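Local coordinates for diaminopimelate decarboxylase (Methanocaldococcus jannaschii, PDB 1TWI), which catalyses the pyridoxal 5'-phosphate-dependent decarboxylation of meso-diaminopimelate to L-lysine, the last step of lysine biosynthesis by the diaminopimelate pathway, and acts as a homodimer, at residues Y336-N341 against A380-G385; R129-D134 against E151-A156. All coordinates share one frame; numbering follows the deposited sequence.

Followed from the N terminus, the chain first meets interaction 2, where it leaves strand 130-133, runs through helix 136-149 and returns as strand 153-160; 16 residues separate the two segments. This closes one beta-alpha-beta crossover within the parallel, curled sheet of the pyridoxal-binding barrel. Interaction 1 belongs to the separate mixed sheet: strand 339-341 pairs antiparallel with strand 378-382 and closes a 38-residue excursion that holds strands 348-354 and 363-371 and no helix. The two contacts follow in series, neither nested nor crossed. Their centres lie about 39 Å apart, on opposite sides of the chain's centre, one contact within the parallel sheet and the other within the mixed sheet.

Interaction 1: Y336-N341 against A380-G385; sequences YHHIIN and AIFDVG
His337 reaches the opposite backbone with its imidazole, which chi1 of -69° swings toward the Phe382 carbonyl: ND1 donates to Phe382 O at 2.9 Å, a nearly in-plane bond (160° at the hydrogen) that helps fix the rotation of the ring. His337 CB packs on Ile381 CG2 at 3.7 Å. Phe382 N donates to His338 O, and Ile340 and Ala380 exchange a reciprocal pair, N to O each way; next to them, Ile339 and Ile381 form a non-hydrogen-bonded pair, with Ile339 CA 3.3 Å from Ala380 O. This is antiparallel pairing in the mixed beta-sheet domain that accompanies the barrel in class-II decarboxylases; the side chain of His337 comes within about 3 Å of that of Arg329, inferred to bind substrate.

The rings of His338 and Phe382 make a T-shaped stack, planes at 83°, with His338 ND1 3.8 Å above the centre of the phenyl face. That buried nitrogen has no polar partner in the model. At the phenyl edge, Ile340 CD1 meets Phe382 CE1 at 3.8 Å, while the CG1 branches of Ile339 and Ile381 run alongside each other. A water bridges His338 N to Asp383 OD2, which also salt-bridges Lys257.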
ATOM      1  N   TYR A 336      11.889   4.938  -9.550  1.00 16.36           N
ATOM      2  CA  TYR A 336      13.271   4.502  -9.570  1.00 15.89           C
ATOM      3  C   TYR A 336      14.054   4.642  -8.237  1.00 14.19           C
ATOM      4  O   TYR A 336      14.071   5.715  -7.611  1.00 12.63           O
ATOM      5  CB  TYR A 336      14.039   5.272 -10.687  1.00 17.26           C
ATOM      6  CG  TYR A 336      15.466   4.784 -10.893  1.00 20.34           C
ATOM      7  CD1 TYR A 336      16.512   5.222 -10.073  1.00 22.05           C
ATOM      8  CD2 TYR A 336      15.758   3.829 -11.880  1.00 22.34           C
ATOM      9  CE1 TYR A 336      17.834   4.694 -10.234  1.00 24.27           C
ATOM     10  CE2 TYR A 336      17.039   3.313 -12.046  1.00 24.31           C
ATOM     11  CZ  TYR A 336      18.067   3.742 -11.223  1.00 25.67           C
ATOM     12  OH  TYR A 336      19.328   3.191 -11.397  1.00 30.40           O
ATOM     13  N   HIS A 337      14.700   3.539  -7.823  1.00 13.47           N
ATOM     14  CA  HIS A 337      15.612   3.523  -6.682  1.00 13.27           C
ATOM     15  C   HIS A 337      16.900   2.848  -7.180  1.00 13.95           C
ATOM     16  O   HIS A 337      16.829   1.892  -7.912  1.00 13.41           O
ATOM     17  CB  HIS A 337      15.113   2.706  -5.484  1.00 13.88           C
ATOM     18  CG  HIS A 337      13.941   3.323  -4.785  1.00 13.84           C
ATOM     19  ND1 HIS A 337      14.050   3.999  -3.584  1.00 13.67           N
ATOM     20  CD2 HIS A 337      12.634   3.373  -5.136  1.00 12.89           C
ATOM     21  CE1 HIS A 337      12.852   4.438  -3.225  1.00 14.32           C
ATOM     22  NE2 HIS A 337      11.976   4.073  -4.153  1.00 15.60           N
ATOM     23  N   HIS A 338      18.049   3.391  -6.805  1.00 12.45           N
ATOM     24  CA  HIS A 338      19.356   2.827  -7.140  1.00 13.28           C
ATOM     25  C   HIS A 338      19.507   1.503  -6.327  1.00 13.58           C
ATOM     26  O   HIS A 338      19.107   1.416  -5.178  1.00 13.65           O
ATOM     27  CB  HIS A 338      20.431   3.831  -6.723  1.00 15.61           C
ATOM     28  CG  HIS A 338      21.797   3.432  -7.154  1.00 18.59           C
ATOM     29  ND1 HIS A 338      22.875   3.406  -6.287  1.00 21.20           N
ATOM     30  CD2 HIS A 338      22.262   3.004  -8.354  1.00 19.04           C
ATOM     31  CE1 HIS A 338      23.953   2.985  -6.937  1.00 16.41           C
ATOM     32  NE2 HIS A 338      23.604   2.727  -8.191  1.00 20.41           N
ATOM     33  N   ILE A 339      20.066   0.480  -6.942  1.00 14.27           N
ATOM     34  CA  ILE A 339      20.216  -0.812  -6.298  1.00 13.23           C
ATOM     35  C   ILE A 339      21.620  -1.342  -6.593  1.00 13.30           C
ATOM     36  O   ILE A 339      22.074  -1.235  -7.724  1.00 13.26           O
ATOM     37  CB  ILE A 339      19.179  -1.829  -6.880  1.00 12.88           C
ATOM     38  CG1 ILE A 339      17.746  -1.351  -6.558  1.00 13.34           C
ATOM     39  CG2 ILE A 339      19.387  -3.269  -6.301  1.00 13.56           C
ATOM     40  CD1 ILE A 339      16.651  -2.098  -7.363  1.00 14.17           C
ATOM     41  N   ILE A 340      22.290  -1.917  -5.590  1.00 13.10           N
ATOM     42  CA  ILE A 340      23.616  -2.510  -5.774  1.00 13.07           C
ATOM     43  C   ILE A 340      23.728  -3.852  -5.029  1.00 13.90           C
ATOM     44  O   ILE A 340      22.908  -4.209  -4.163  1.00 14.17           O
ATOM     45  CB  ILE A 340      24.750  -1.645  -5.158  1.00 12.52           C
ATOM     46  CG1 ILE A 340      24.583  -1.624  -3.627  1.00 12.93           C
ATOM     47  CG2 ILE A 340      24.728  -0.164  -5.730  1.00 12.73           C
ATOM     48  CD1 ILE A 340      25.679  -0.774  -2.925  1.00 13.77           C
ATOM     49  N   ASN A 341      24.773  -4.591  -5.378  1.00 13.25           N
ATOM     50  CA  ASN A 341      25.094  -5.812  -4.675  1.00 13.67           C
ATOM     51  C   ASN A 341      25.963  -5.253  -3.548  1.00 13.59           C
ATOM     52  O   ASN A 341      26.787  -4.366  -3.778  1.00 11.15           O
ATOM     53  CB  ASN A 341      25.962  -6.719  -5.544  1.00 13.89           C
ATOM     54  CG  ASN A 341      26.080  -8.128  -4.980  1.00 11.67           C
ATOM     55  OD1 ASN A 341      26.155  -8.322  -3.746  1.00 14.17           O
ATOM     56  ND2 ASN A 341      26.110  -9.116  -5.874  1.00 10.99           N
ATOM     57  N   ALA A 380      21.282  -3.939  -1.743  1.00 12.78           N
ATOM     58  CA  ALA A 380      20.831  -2.764  -1.014  1.00 12.11           C
ATOM     59  C   ALA A 380      20.022  -1.870  -1.984  1.00 12.95           C
ATOM     60  O   ALA A 380      20.493  -1.507  -3.112  1.00 11.91           O
ATOM     61  CB  ALA A 380      22.036  -1.979  -0.460  1.00 12.79           C
ATOM     62  N   ILE A 381      18.824  -1.492  -1.554  1.00 12.87           N
ATOM     63  CA  ILE A 381      17.979  -0.617  -2.361  1.00 10.99           C
ATOM     64  C   ILE A 381      18.103   0.709  -1.648  1.00 11.70           C
ATOM     65  O   ILE A 381      17.735   0.859  -0.463  1.00 10.09           O
ATOM     66  CB  ILE A 381      16.510  -1.124  -2.332  1.00 13.64           C
ATOM     67  CG1 ILE A 381      16.453  -2.543  -2.950  1.00 13.72           C
ATOM     68  CG2 ILE A 381      15.580  -0.156  -3.156  1.00 12.32           C
ATOM     69  CD1 ILE A 381      15.127  -3.362  -2.460  1.00 15.06           C
ATOM     70  N   PHE A 382      18.610   1.698  -2.374  1.00 10.96           N
ATOM     71  CA  PHE A 382      18.836   3.028  -1.808  1.00 10.64           C
ATOM     72  C   PHE A 382      17.630   3.939  -1.655  1.00 10.30           C
ATOM     73  O   PHE A 382      16.646   3.809  -2.358  1.00 11.64           O
ATOM     74  CB  PHE A 382      19.798   3.837  -2.689  1.00 11.04           C
ATOM     75  CG  PHE A 382      21.261   3.475  -2.524  1.00 13.84           C
ATOM     76  CD1 PHE A 382      21.649   2.139  -2.334  1.00 12.62           C
ATOM     77  CD2 PHE A 382      22.236   4.455  -2.634  1.00 13.05           C
ATOM     78  CE1 PHE A 382      23.009   1.800  -2.273  1.00 14.13           C
ATOM     79  CE2 PHE A 382      23.622   4.143  -2.578  1.00 11.62           C
ATOM     80  CZ  PHE A 382      23.994   2.811  -2.399  1.00 13.71           C
ATOM     81  N   ASP A 383      17.772   4.881  -0.727  1.00 10.31           N
ATOM     82  CA  ASP A 383      16.855   5.995  -0.582  1.00  9.17           C
ATOM     83  C   ASP A 383      15.424   5.558  -0.248  1.00 10.57           C
ATOM     84  O   ASP A 383      14.466   5.972  -0.888  1.00 10.20           O
ATOM     85  CB  ASP A 383      16.908   6.777  -1.902  1.00 10.04           C
ATOM     86  CG  ASP A 383      18.323   7.271  -2.228  1.00 13.38           C
ATOM     87  OD1 ASP A 383      18.979   7.804  -1.297  1.00 12.38           O
ATOM     88  OD2 ASP A 383      18.796   7.135  -3.384  1.00 13.23           O
ATOM     89  N   VAL A 384      15.305   4.728   0.768  1.00  9.61           N
ATOM     90  CA  VAL A 384      13.990   4.250   1.172  1.00  8.32           C
ATOM     91  C   VAL A 384      13.624   4.782   2.560  1.00  9.68           C
ATOM     92  O   VAL A 384      12.751   4.216   3.244  1.00 10.90           O
ATOM     93  CB  VAL A 384      13.998   2.737   1.226  1.00  8.72           C
ATOM     94  CG1 VAL A 384      14.068   2.120  -0.199  1.00  9.41           C
ATOM     95  CG2 VAL A 384      15.228   2.253   2.120  1.00  6.85           C
ATOM     96  N   GLY A 385      14.322   5.825   3.030  1.00 10.42           N
ATOM     97  CA  GLY A 385      13.978   6.363   4.360  1.00 10.13           C
ATOM     98  C   GLY A 385      12.619   7.067   4.476  1.00  9.16           C
ATOM     99  O   GLY A 385      12.097   7.254   5.572  1.00  9.91           O
TER
HETATM  100  O   HOH W   1      17.857   5.904  -5.568  1.00 12.93           O

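Interaction 2: R129-D134 against E151-A156; sequences RAFNVD and ETANVA
Strands 130-133 and 153-156 run parallel in sense, their short axes 4.5 Å apart at closest approach and turned by 40°. Three backbone bonds join them: Phe131 N to Asn154 O, Ala156 N to Phe131 O (2.8 Å) and Val133 N to Ala156 O. The last donor stands above the carbonyl plane, 42° out of it, and not on a lone pair.

On the face carrying Phe131 and Val155 the contacts are apolar. With CG anti to the carbonyl carbon (chi1 -74°), the Phe131 ring extends back along the neighbouring strand, where CE2 approaches Ala153 CB at 4.2 Å and Asn154 O lies at the ring edge. Val133 brings its CG2 branch across to Val155 CG1 at 3.8 Å, the two side chains crossing at a slant. Ile142 of helix 136-149 covers Phe131, Val133 and Ala153, while Ile120 and Ile124 of helix 117-125 close over Phe131.

The other face is built from small or polar groups. Ala130 CB meets Ala156 CB at 4.0 Å, and Asn132 OD1 rests against the Ala156 methyl carbon CB at 3.3 Å. The amide of Asn132 is held from the preceding strand's side, its ND2 bonded to Asn111 OD1. At the start of the pairing Arg129 turns away, its guanidinium in a salt bridge with Asp244.

The two strands and helix 136-149 form a beta-alpha-beta unit of the TIM-type barrel characteristic of this decarboxylase family. Apolar residues pack outward under the helices, whereas Asn132 points inward, next to the cofactor-binding Glu290, its side chain about 6 Å from the bound pyridoxal 5'-phosphate.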
ATOM      1  N   ARG A 129       0.908  24.691  17.823  1.00 12.51           N
ATOM      2  CA  ARG A 129       1.099  26.017  17.215  1.00 13.52           C
ATOM      3  C   ARG A 129      -0.095  26.424  16.304  1.00 14.11           C
ATOM      4  O   ARG A 129      -0.557  27.569  16.309  1.00 14.00           O
ATOM      5  CB  ARG A 129       2.376  25.996  16.371  1.00 14.41           C
ATOM      6  CG  ARG A 129       2.826  27.435  15.978  1.00 14.34           C
ATOM      7  CD  ARG A 129       3.976  27.397  14.893  1.00 13.55           C
ATOM      8  NE  ARG A 129       4.385  28.775  14.621  1.00 10.83           N
ATOM      9  CZ  ARG A 129       5.231  29.487  15.368  1.00 16.56           C
ATOM     10  NH1 ARG A 129       5.504  30.752  15.037  1.00 14.05           N
ATOM     11  NH2 ARG A 129       5.847  28.933  16.419  1.00 14.52           N
ATOM     12  N   ALA A 130      -0.570  25.483  15.499  1.00 13.10           N
ATOM     13  CA  ALA A 130      -1.713  25.757  14.633  1.00 13.01           C
ATOM     14  C   ALA A 130      -2.313  24.564  13.933  1.00 11.60           C
ATOM     15  O   ALA A 130      -1.619  23.586  13.636  1.00 11.28           O
ATOM     16  CB  ALA A 130      -1.345  26.752  13.529  1.00 14.64           C
ATOM     17  N   PHE A 131      -3.610  24.675  13.671  1.00 10.41           N
ATOM     18  CA  PHE A 131      -4.265  23.736  12.783  1.00 11.55           C
ATOM     19  C   PHE A 131      -4.134  24.507  11.411  1.00 11.70           C
ATOM     20  O   PHE A 131      -4.491  25.713  11.337  1.00 12.57           O
ATOM     21  CB  PHE A 131      -5.756  23.662  13.080  1.00 11.85           C
ATOM     22  CG  PHE A 131      -6.074  22.909  14.343  1.00 13.16           C
ATOM     23  CD1 PHE A 131      -6.222  21.529  14.326  1.00 12.09           C
ATOM     24  CD2 PHE A 131      -6.199  23.599  15.562  1.00 12.85           C
ATOM     25  CE1 PHE A 131      -6.497  20.831  15.502  1.00 13.01           C
ATOM     26  CE2 PHE A 131      -6.477  22.914  16.775  1.00 14.70           C
ATOM     27  CZ  PHE A 131      -6.629  21.529  16.739  1.00 13.49           C
ATOM     28  N   ASN A 132      -3.648  23.839  10.352  1.00 11.34           N
ATOM     29  CA  ASN A 132      -3.621  24.472   9.027  1.00 10.41           C
ATOM     30  C   ASN A 132      -4.981  24.087   8.448  1.00 11.83           C
ATOM     31  O   ASN A 132      -5.162  22.979   7.944  1.00 12.15           O
ATOM     32  CB  ASN A 132      -2.477  23.900   8.174  1.00 12.13           C
ATOM     33  CG  ASN A 132      -1.086  24.300   8.703  1.00 12.59           C
ATOM     34  OD1 ASN A 132      -0.942  25.297   9.429  1.00 11.62           O
ATOM     35  ND2 ASN A 132      -0.038  23.539   8.293  1.00 12.46           N
ATOM     36  N   VAL A 133      -5.933  25.017   8.523  1.00 11.50           N
ATOM     37  CA  VAL A 133      -7.323  24.797   8.119  1.00 11.15           C
ATOM     38  C   VAL A 133      -7.475  24.560   6.664  1.00 11.77           C
ATOM     39  O   VAL A 133      -6.997  25.346   5.858  1.00 11.16           O
ATOM     40  CB  VAL A 133      -8.209  25.988   8.504  1.00 13.24           C
ATOM     41  CG1 VAL A 133      -9.642  25.781   7.990  1.00 15.00           C
ATOM     42  CG2 VAL A 133      -8.191  26.148  10.023  1.00  9.70           C
ATOM     43  N   ASP A 134      -8.199  23.491   6.334  1.00 10.73           N
ATOM     44  CA  ASP A 134      -8.316  23.081   4.956  1.00 11.82           C
ATOM     45  C   ASP A 134      -9.593  23.516   4.257  1.00 11.37           C
ATOM     46  O   ASP A 134      -9.643  23.549   3.030  1.00 11.14           O
ATOM     47  CB  ASP A 134      -8.195  21.551   4.898  1.00 12.93           C
ATOM     48  CG  ASP A 134      -8.376  21.005   3.493  1.00 15.55           C
ATOM     49  OD1 ASP A 134      -9.547  20.743   3.072  1.00 14.77           O
ATOM     50  OD2 ASP A 134      -7.333  20.866   2.794  1.00 14.76           O
ATOM     51  N   GLU A 151     -11.627  27.128  25.353  1.00 20.35           N
ATOM     52  CA  GLU A 151     -10.283  27.497  24.933  1.00 21.86           C
ATOM     53  C   GLU A 151     -10.292  28.311  23.619  1.00 22.19           C
ATOM     54  O   GLU A 151     -11.354  28.542  23.049  1.00 22.21           O
ATOM     55  CB  GLU A 151      -9.481  26.212  24.717  1.00 25.48           C
ATOM     56  CG  GLU A 151      -9.140  25.456  25.992  1.00 29.51           C
ATOM     57  CD  GLU A 151      -8.259  26.267  26.939  1.00 32.86           C
ATOM     58  OE1 GLU A 151      -7.394  27.034  26.464  1.00 34.50           O
ATOM     59  OE2 GLU A 151      -8.429  26.146  28.167  1.00 36.94           O
ATOM     60  N   THR A 152      -9.115  28.745  23.147  1.00 21.17           N
ATOM     61  CA  THR A 152      -9.020  29.464  21.879  1.00 20.91           C
ATOM     62  C   THR A 152      -8.025  28.681  20.991  1.00 21.50           C
ATOM     63  O   THR A 152      -6.870  28.540  21.384  1.00 21.04           O
ATOM     64  CB  THR A 152      -8.486  30.903  22.072  1.00 23.12           C
ATOM     65  OG1 THR A 152      -9.409  31.633  22.893  1.00 20.90           O
ATOM     66  CG2 THR A 152      -8.406  31.654  20.687  1.00 19.95           C
ATOM     67  N   ALA A 153      -8.456  28.152  19.830  1.00 18.67           N
ATOM     68  CA  ALA A 153      -7.536  27.399  18.943  1.00 17.94           C
ATOM     69  C   ALA A 153      -6.761  28.338  18.008  1.00 17.25           C
ATOM     70  O   ALA A 153      -7.305  29.319  17.516  1.00 17.52           O
ATOM     71  CB  ALA A 153      -8.332  26.403  18.069  1.00 16.89           C
ATOM     72  N   ASN A 154      -5.499  28.026  17.754  1.00 16.92           N
ATOM     73  CA  ASN A 154      -4.693  28.810  16.833  1.00 16.53           C
ATOM     74  C   ASN A 154      -4.986  28.263  15.446  1.00 15.30           C
ATOM     75  O   ASN A 154      -4.923  27.050  15.267  1.00 15.75           O
ATOM     76  CB  ASN A 154      -3.211  28.604  17.182  1.00 16.51           C
ATOM     77  CG  ASN A 154      -2.882  29.201  18.542  1.00 19.43           C
ATOM     78  OD1 ASN A 154      -3.282  30.326  18.810  1.00 18.49           O
ATOM     79  ND2 ASN A 154      -2.188  28.446  19.408  1.00 22.55           N
ATOM     80  N   VAL A 155      -5.340  29.124  14.483  1.00 14.57           N
ATOM     81  CA  VAL A 155      -5.611  28.636  13.136  1.00 11.87           C
ATOM     82  C   VAL A 155      -4.798  29.354  12.065  1.00 12.78           C
ATOM     83  O   VAL A 155      -4.680  30.579  12.099  1.00 11.11           O
ATOM     84  CB  VAL A 155      -7.135  28.704  12.709  1.00 11.81           C
ATOM     85  CG1 VAL A 155      -7.992  27.590  13.527  1.00 10.00           C
ATOM     86  CG2 VAL A 155      -7.714  30.107  12.967  1.00 11.41           C
ATOM     87  N   ALA A 156      -4.203  28.543  11.173  1.00 12.64           N
ATOM     88  CA  ALA A 156      -3.485  29.016   9.999  1.00 12.55           C
ATOM     89  C   ALA A 156      -4.427  28.528   8.864  1.00 12.30           C
ATOM     90  O   ALA A 156      -5.370  27.763   9.112  1.00 11.72           O
ATOM     91  CB  ALA A 156      -2.086  28.333   9.908  1.00 12.25           C
TER